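4-alpha-glucanotransferase (Corynebacterium glutamicum, PDB 5B68) is an amylomaltase, a multidomain enzyme of the TIM-barrel clan that also carries an N-terminal beta-sandwich domain. Local coordinates at residues 21-26 and 412-417; 465-470 and 480-485. All blocks are in the same frame, centred on the assembly; numbering follows the deposited sequence. Where two conformers were deposited one is given.

Interaction 1: 21-26 and 412-417; sequences TDYKGA and GAPPDG
The side chain of Tyr23 turns anti to its own carbonyl carbon and beside the backbone N (chi1 -81°), which lays its ring against the pyrrolidine of Pro414. The proline presents its CD–CG edge: CD stands 4.0 Å from the centroid of the Tyr23 ring and only 9° off the ring normal, a CH-pi contact centred on one face, while CG lies 4.1 Å from Tyr23 CD1, toward the backbone end of the ring. Asp416 approaches differently. Its side chain sets out away from the tyrosine but comes back at its end, so that OD1 is found near the ring plane, at the edge, 3.6 Å from Tyr23 CD2; carboxylate and ring are well out of parallel. A weak, bent hydrogen bond from Tyr23 N to Pro415 O, 3.2 Å, adds a backbone link, and the methyl of Ala413 reaches Tyr23 CE2 obliquely at 4.3 Å. The end of the Lys24 chain reaches Pro415, with Lys24 NZ 4.0 Å from Pro415 CB.

Just before the tyrosine in the chain, Asp22 shapes the loop that offers it. A type I turn runs from Asp22 to Gly25, and Asp22 OD1 accepts Ala26 N at 2.6 Å from above the carboxylate plane, as well as a weak bond from Lys24 N. The turn connects strands 19-21 and 27-29. Across from it, residues 414-417 continue strand 409-413, which lies between strands 423-424 and 467-472 in a four-stranded antiparallel sheet; Tyr23 also touches Tyr482 on strand 481-484 of that sheet.

Interaction 2: 465-470 and 480-485; sequences LFRLFV and GTYIRF
Residues 467-470 and 481-484 pair as antiparallel strands whose directions differ by 148°, with Leu468–Ile483 and Val470–Thr481 as hydrogen-bonded pairs alternating with the non-hydrogen-bonded pairs Arg467–Arg484 and Phe469–Tyr482. The bond from Val470 N to Thr481 O is 2.8 Å and almost straight. Just beyond the strands Phe485 N still reaches Phe466 O at 2.9 Å, although it comes from above the carbonyl plane.

On the face of the sheet that carries Arg467, Phe469 and Tyr482, the tyrosine ring meets two different neighbours. Phe469, with CG anti to the backbone N (chi1 -169°), directs its edge at the tyrosine in a T-shaped stack, centroids of the Phe469 and Tyr482 rings 5.2 Å apart and planes at 70°; the ring atom of Phe469 that comes nearest, CD1, sits above the tyrosine face toward its rim. The far end of the Phe469 ring lies along backbone, CZ being 3.5 Å from Gly480 C. Arg467 uses its aliphatic part, CG lying 3.7 Å from Tyr482 CD1, while its guanidinium stands nearly perpendicular to the ring and forms a salt bridge with Glu514. The opposite face of the sheet, with Leu468, Val470 and Ile483, is mostly apolar; Thr481 is on it too, its OG1 bonded to the backbone O of Ala17. Leu468 CD1 meets Phe485 CE2 at 3.7 Å, and Val470 CG2 meets Ile483 CG2 at 3.9 Å, these two branched chains crossing at about a right angle.

The pairing forms a beta hairpin. Ile38 of helix 32-41 packs on Val470 and Ile483, Val517 of helix 515-523 on Phe466 and Arg467, and Leu490 of helix 487-500 on Phe485. Strand 467-472 has strand 409-413 as its other neighbour, and strand 481-484 also bonds through its backbone to Gly15 and Ala17, which precede strand 19-21.

In the fold
The two contacts show one small sheet meeting its surroundings in a buried and in a more exposed place. Interaction 2 is largely buried and joins strands close in sequence, mainly through regular backbone bonds and apolar or aromatic side chains. Interaction 1, further from the centre of the chain and only partly buried, brings together residues far apart in sequence by a ring-on-proline contact and weak polar links. Both reach the same sheet, through neighbouring strands 409-413 and 467-472: Gly412 N lies 2.8 Å from Phe469 O, a probable hydrogen bond. The Phe469 ring also packs on the Ala413–Pro414 junction, and Pro414 CG lies 3.7 Å from Tyr482 OH, so the proline touches both Tyr23 and the hairpin.

Interaction 1: 21-26 and 412-417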
loop_
_atom_site.group_PDB
_atom_site.type_symbol
_atom_site.label_atom_id
_atom_site.label_comp_id
_atom_site.label_asym_id
_atom_site.label_seq_id
_atom_site.Cartn_x
_atom_site.Cartn_y
_atom_site.Cartn_z
ATOM N N THR A 21 19.672 1.619 14.939
ATOM C CA THR A 21 20.621 2.190 14.037
ATOM C C THR A 21 19.816 2.938 13.001
ATOM O O THR A 21 18.808 2.454 12.509
ATOM C CB THR A 21 21.489 1.129 13.375
ATOM O OG1 THR A 21 22.121 0.354 14.393
ATOM C CG2 THR A 21 22.546 1.794 12.530
ATOM N N ASP A 22 20.241 4.150 12.712
ATOM C CA ASP A 22 19.523 4.974 11.759
ATOM C C ASP A 22 19.834 4.571 10.320
ATOM O O ASP A 22 20.565 3.618 10.065
ATOM C CB ASP A 22 19.813 6.452 11.989
ATOM C CG ASP A 22 21.254 6.806 11.739
ATOM O OD1 ASP A 22 21.985 5.962 11.186
ATOM O OD2 ASP A 22 21.635 7.926 12.100
ATOM N N TYR A 23 19.221 5.273 9.381
ATOM C CA TYR A 23 19.429 5.003 7.974
ATOM C C TYR A 23 20.811 5.431 7.479
ATOM O O TYR A 23 21.182 5.149 6.355
ATOM C CB TYR A 23 18.303 5.599 7.138
ATOM C CG TYR A 23 17.056 4.745 7.098
ATOM C CD1 TYR A 23 17.001 3.528 7.738
ATOM C CD2 TYR A 23 15.933 5.166 6.419
ATOM C CE1 TYR A 23 15.870 2.757 7.698
ATOM C CE2 TYR A 23 14.796 4.393 6.376
ATOM C CZ TYR A 23 14.779 3.192 7.018
ATOM O OH TYR A 23 13.657 2.425 6.971
ATOM N N LYS A 24 21.561 6.132 8.313
ATOM C CA LYS A 24 22.942 6.455 7.995
ATOM C C LYS A 24 23.927 5.630 8.823
ATOM O O LYS A 24 25.113 5.902 8.830
ATOM C CB LYS A 24 23.204 7.941 8.150
ATOM C CG LYS A 24 23.345 8.399 9.579
ATOM C CD LYS A 24 23.229 9.901 9.665
ATOM C CE LYS A 24 21.978 10.386 8.971
ATOM N NZ LYS A 24 21.800 11.850 9.117
ATOM N N GLY A 25 23.418 4.637 9.540
ATOM C CA GLY A 25 24.264 3.701 10.257
ATOM C C GLY A 25 24.796 4.099 11.622
ATOM O O GLY A 25 25.692 3.452 12.153
ATOM N N ALA A 26 24.268 5.184 12.167
ATOM C CA ALA A 26 24.574 5.654 13.516
ATOM C C ALA A 26 23.822 4.902 14.641
ATOM O O ALA A 26 22.691 4.484 14.440
ATOM C CB ALA A 26 24.290 7.139 13.592
ATOM N N GLY A 412 7.047 7.356 10.329
ATOM C CA GLY A 412 8.015 8.010 9.451
ATOM C C GLY A 412 9.258 7.208 9.250
ATOM O O GLY A 412 9.205 5.981 9.128
ATOM N N ALA A 413 10.380 7.905 9.219
ATOM C CA ALA A 413 11.659 7.289 8.902
ATOM C C ALA A 413 12.809 7.988 9.667
ATOM O O ALA A 413 12.776 9.184 9.886
ATOM C CB ALA A 413 11.854 7.381 7.427
ATOM N N PRO A 414 13.786 7.214 10.180
ATOM C CA PRO A 414 14.796 7.893 10.975
ATOM C C PRO A 414 15.714 8.664 10.005
ATOM O O PRO A 414 15.680 8.386 8.786
ATOM C CB PRO A 414 15.583 6.769 11.657
ATOM C CG PRO A 414 15.317 5.558 10.823
ATOM C CD PRO A 414 13.991 5.765 10.111
ATOM N N PRO A 415 16.598 9.467 10.555
ATOM C CA PRO A 415 17.464 10.327 9.765
ATOM C C PRO A 415 18.338 9.524 8.819
ATOM O O PRO A 415 18.703 8.391 9.065
ATOM C CB PRO A 415 18.296 11.029 10.824
ATOM C CG PRO A 415 17.382 11.125 11.984
ATOM C CD PRO A 415 16.517 9.903 11.952
ATOM N N ASP A 416 18.621 10.169 7.701
ATOM C CA ASP A 416 19.074 9.595 6.454
ATOM C C ASP A 416 20.327 10.331 6.073
ATOM O O ASP A 416 20.599 11.387 6.629
ATOM C CB ASP A 416 18.049 9.946 5.387
ATOM C CG ASP A 416 17.599 8.773 4.599
ATOM O OD1 ASP A 416 18.070 7.656 4.866
ATOM O OD2 ASP A 416 16.770 8.974 3.699
ATOM N N GLY A 417 21.112 9.779 5.157
ATOM C CA GLY A 417 22.190 10.572 4.610
ATOM C C GLY A 417 21.553 11.749 3.894
ATOM O O GLY A 417 21.924 12.896 4.125
#

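Interaction 2: 465-470 and 480-485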
loop_
_atom_site.group_PDB
_atom_site.type_symbol
_atom_site.label_atom_id
_atom_site.label_comp_id
_atom_site.label_asym_id
_atom_site.label_seq_id
_atom_site.Cartn_x
_atom_site.Cartn_y
_atom_site.Cartn_z
ATOM N N LEU A 465 5.344 -4.398 7.942
ATOM C CA LEU A 465 4.704 -5.638 8.397
ATOM C C LEU A 465 5.461 -6.165 9.631
ATOM O O LEU A 465 4.959 -7.084 10.315
ATOM C CB LEU A 465 4.689 -6.651 7.285
ATOM C CG LEU A 465 3.945 -6.254 5.976
ATOM C CD1 LEU A 465 4.190 -7.355 4.953
ATOM C CD2 LEU A 465 2.480 -6.112 6.154
ATOM N N PHE A 466 6.705 -5.677 9.852
ATOM C CA PHE A 466 7.563 -6.098 10.927
ATOM C C PHE A 466 7.643 -5.069 12.046
ATOM O O PHE A 466 7.610 -5.416 13.217
ATOM C CB PHE A 466 8.968 -6.440 10.388
ATOM C CG PHE A 466 8.955 -7.551 9.350
ATOM C CD1 PHE A 466 8.615 -7.282 8.037
ATOM C CD2 PHE A 466 9.252 -8.857 9.713
ATOM C CE1 PHE A 466 8.610 -8.286 7.097
ATOM C CE2 PHE A 466 9.220 -9.857 8.789
ATOM C CZ PHE A 466 8.866 -9.580 7.451
ATOM N N ARG A 467 7.890 -3.824 11.676
ATOM C CA ARG A 467 8.072 -2.763 12.615
ATOM C C ARG A 467 7.829 -1.432 11.903
ATOM O O ARG A 467 7.960 -1.345 10.661
ATOM C CB ARG A 467 9.521 -2.847 13.179
ATOM C CG ARG A 467 10.570 -2.530 12.124
ATOM C CD ARG A 467 11.968 -2.846 12.618
ATOM N NE ARG A 467 12.245 -4.275 12.674
ATOM C CZ ARG A 467 13.288 -4.861 12.087
ATOM N NH1 ARG A 467 13.437 -6.151 12.186
ATOM N NH2 ARG A 467 14.147 -4.163 11.357
ATOM N N LEU A 468 7.508 -0.389 12.648
ATOM C CA LEU A 468 7.407 0.946 12.072
ATOM C C LEU A 468 8.246 1.850 12.885
ATOM O O LEU A 468 8.228 1.759 14.105
ATOM C CB LEU A 468 5.968 1.459 12.098
ATOM C CG LEU A 468 5.052 0.800 11.038
ATOM C CD1 LEU A 468 3.602 1.194 11.301
ATOM C CD2 LEU A 468 5.456 1.107 9.614
ATOM N N PHE A 469 8.880 2.796 12.243
ATOM C CA PHE A 469 9.470 3.941 12.926
ATOM C C PHE A 469 8.430 4.973 13.188
ATOM O O PHE A 469 7.797 5.410 12.256
ATOM C CB PHE A 469 10.592 4.531 12.091
ATOM C CG PHE A 469 11.413 5.519 12.829
ATOM C CD1 PHE A 469 12.373 5.106 13.752
ATOM C CD2 PHE A 469 11.204 6.867 12.647
ATOM C CE1 PHE A 469 13.111 6.048 14.470
ATOM C CE2 PHE A 469 11.932 7.809 13.366
ATOM C CZ PHE A 469 12.883 7.412 14.266
ATOM N N VAL A 470 8.246 5.322 14.453
ATOM C CA VAL A 470 7.226 6.263 14.890
ATOM C C VAL A 470 7.836 7.317 15.802
ATOM O O VAL A 470 8.773 7.020 16.567
ATOM C CB VAL A 470 6.062 5.545 15.665
ATOM C CG1 VAL A 470 5.323 4.612 14.732
ATOM C CG2 VAL A 470 6.550 4.754 16.853
ATOM N N GLY A 480 12.117 9.747 17.387
ATOM C CA GLY A 480 11.341 8.524 17.273
ATOM C C GLY A 480 12.078 7.269 17.664
ATOM O O GLY A 480 13.253 7.259 18.127
ATOM N N THR A 481 11.327 6.178 17.520
ATOM C CA THR A 481 11.837 4.859 17.739
ATOM C C THR A 481 10.978 3.840 16.977
ATOM O O THR A 481 10.021 4.250 16.328
ATOM C CB THR A 481 11.907 4.520 19.225
ATOM O OG1 THR A 481 12.647 3.324 19.361
ATOM C CG2 THR A 481 10.556 4.388 19.895
ATOM N N TYR A 482 11.347 2.572 17.051
ATOM C CA TYR A 482 10.642 1.506 16.384
ATOM C C TYR A 482 9.633 0.869 17.314
ATOM O O TYR A 482 9.903 0.682 18.470
ATOM C CB TYR A 482 11.621 0.440 15.900
ATOM C CG TYR A 482 12.321 0.848 14.645
ATOM C CD1 TYR A 482 11.671 0.780 13.438
ATOM C CD2 TYR A 482 13.600 1.373 14.672
ATOM C CE1 TYR A 482 12.275 1.183 12.286
ATOM C CE2 TYR A 482 14.217 1.782 13.517
ATOM C CZ TYR A 482 13.544 1.681 12.328
ATOM O OH TYR A 482 14.124 2.070 11.164
ATOM N N ILE A 483 8.467 0.569 16.781
ATOM C CA ILE A 483 7.520 -0.337 17.454
ATOM C C ILE A 483 7.398 -1.576 16.624
ATOM O O ILE A 483 7.283 -1.505 15.406
ATOM C CB ILE A 483 6.138 0.281 17.710
ATOM C CG1 ILE A 483 5.500 0.816 16.442
ATOM C CG2 ILE A 483 6.261 1.394 18.730
ATOM C CD1 ILE A 483 4.077 1.339 16.733
ATOM N N ARG A 484 7.447 -2.714 17.294
ATOM C CA ARG A 484 7.376 -4.054 16.689
ATOM C C ARG A 484 5.940 -4.539 16.471
ATOM O O ARG A 484 5.084 -4.306 17.328
ATOM C CB ARG A 484 8.152 -5.010 17.631
ATOM C CG ARG A 484 8.084 -6.498 17.352
ATOM C CD ARG A 484 9.244 -7.328 17.927
ATOM N NE ARG A 484 9.635 -7.140 19.332
ATOM C CZ ARG A 484 8.872 -7.422 20.375
ATOM N NH1 ARG A 484 7.641 -7.847 20.189
ATOM N NH2 ARG A 484 9.351 -7.265 21.593
ATOM N N PHE A 485 5.686 -5.255 15.358
ATOM C CA PHE A 485 4.409 -5.896 15.095
ATOM C C PHE A 485 4.637 -7.363 15.017
ATOM O O PHE A 485 5.776 -7.833 14.863
ATOM C CB PHE A 485 3.760 -5.368 13.799
ATOM C CG PHE A 485 3.321 -3.938 13.933
ATOM C CD1 PHE A 485 2.063 -3.652 14.427
ATOM C CD2 PHE A 485 4.146 -2.877 13.591
ATOM C CE1 PHE A 485 1.677 -2.343 14.608
ATOM C CE2 PHE A 485 3.738 -1.547 13.807
ATOM C CZ PHE A 485 2.491 -1.297 14.325
#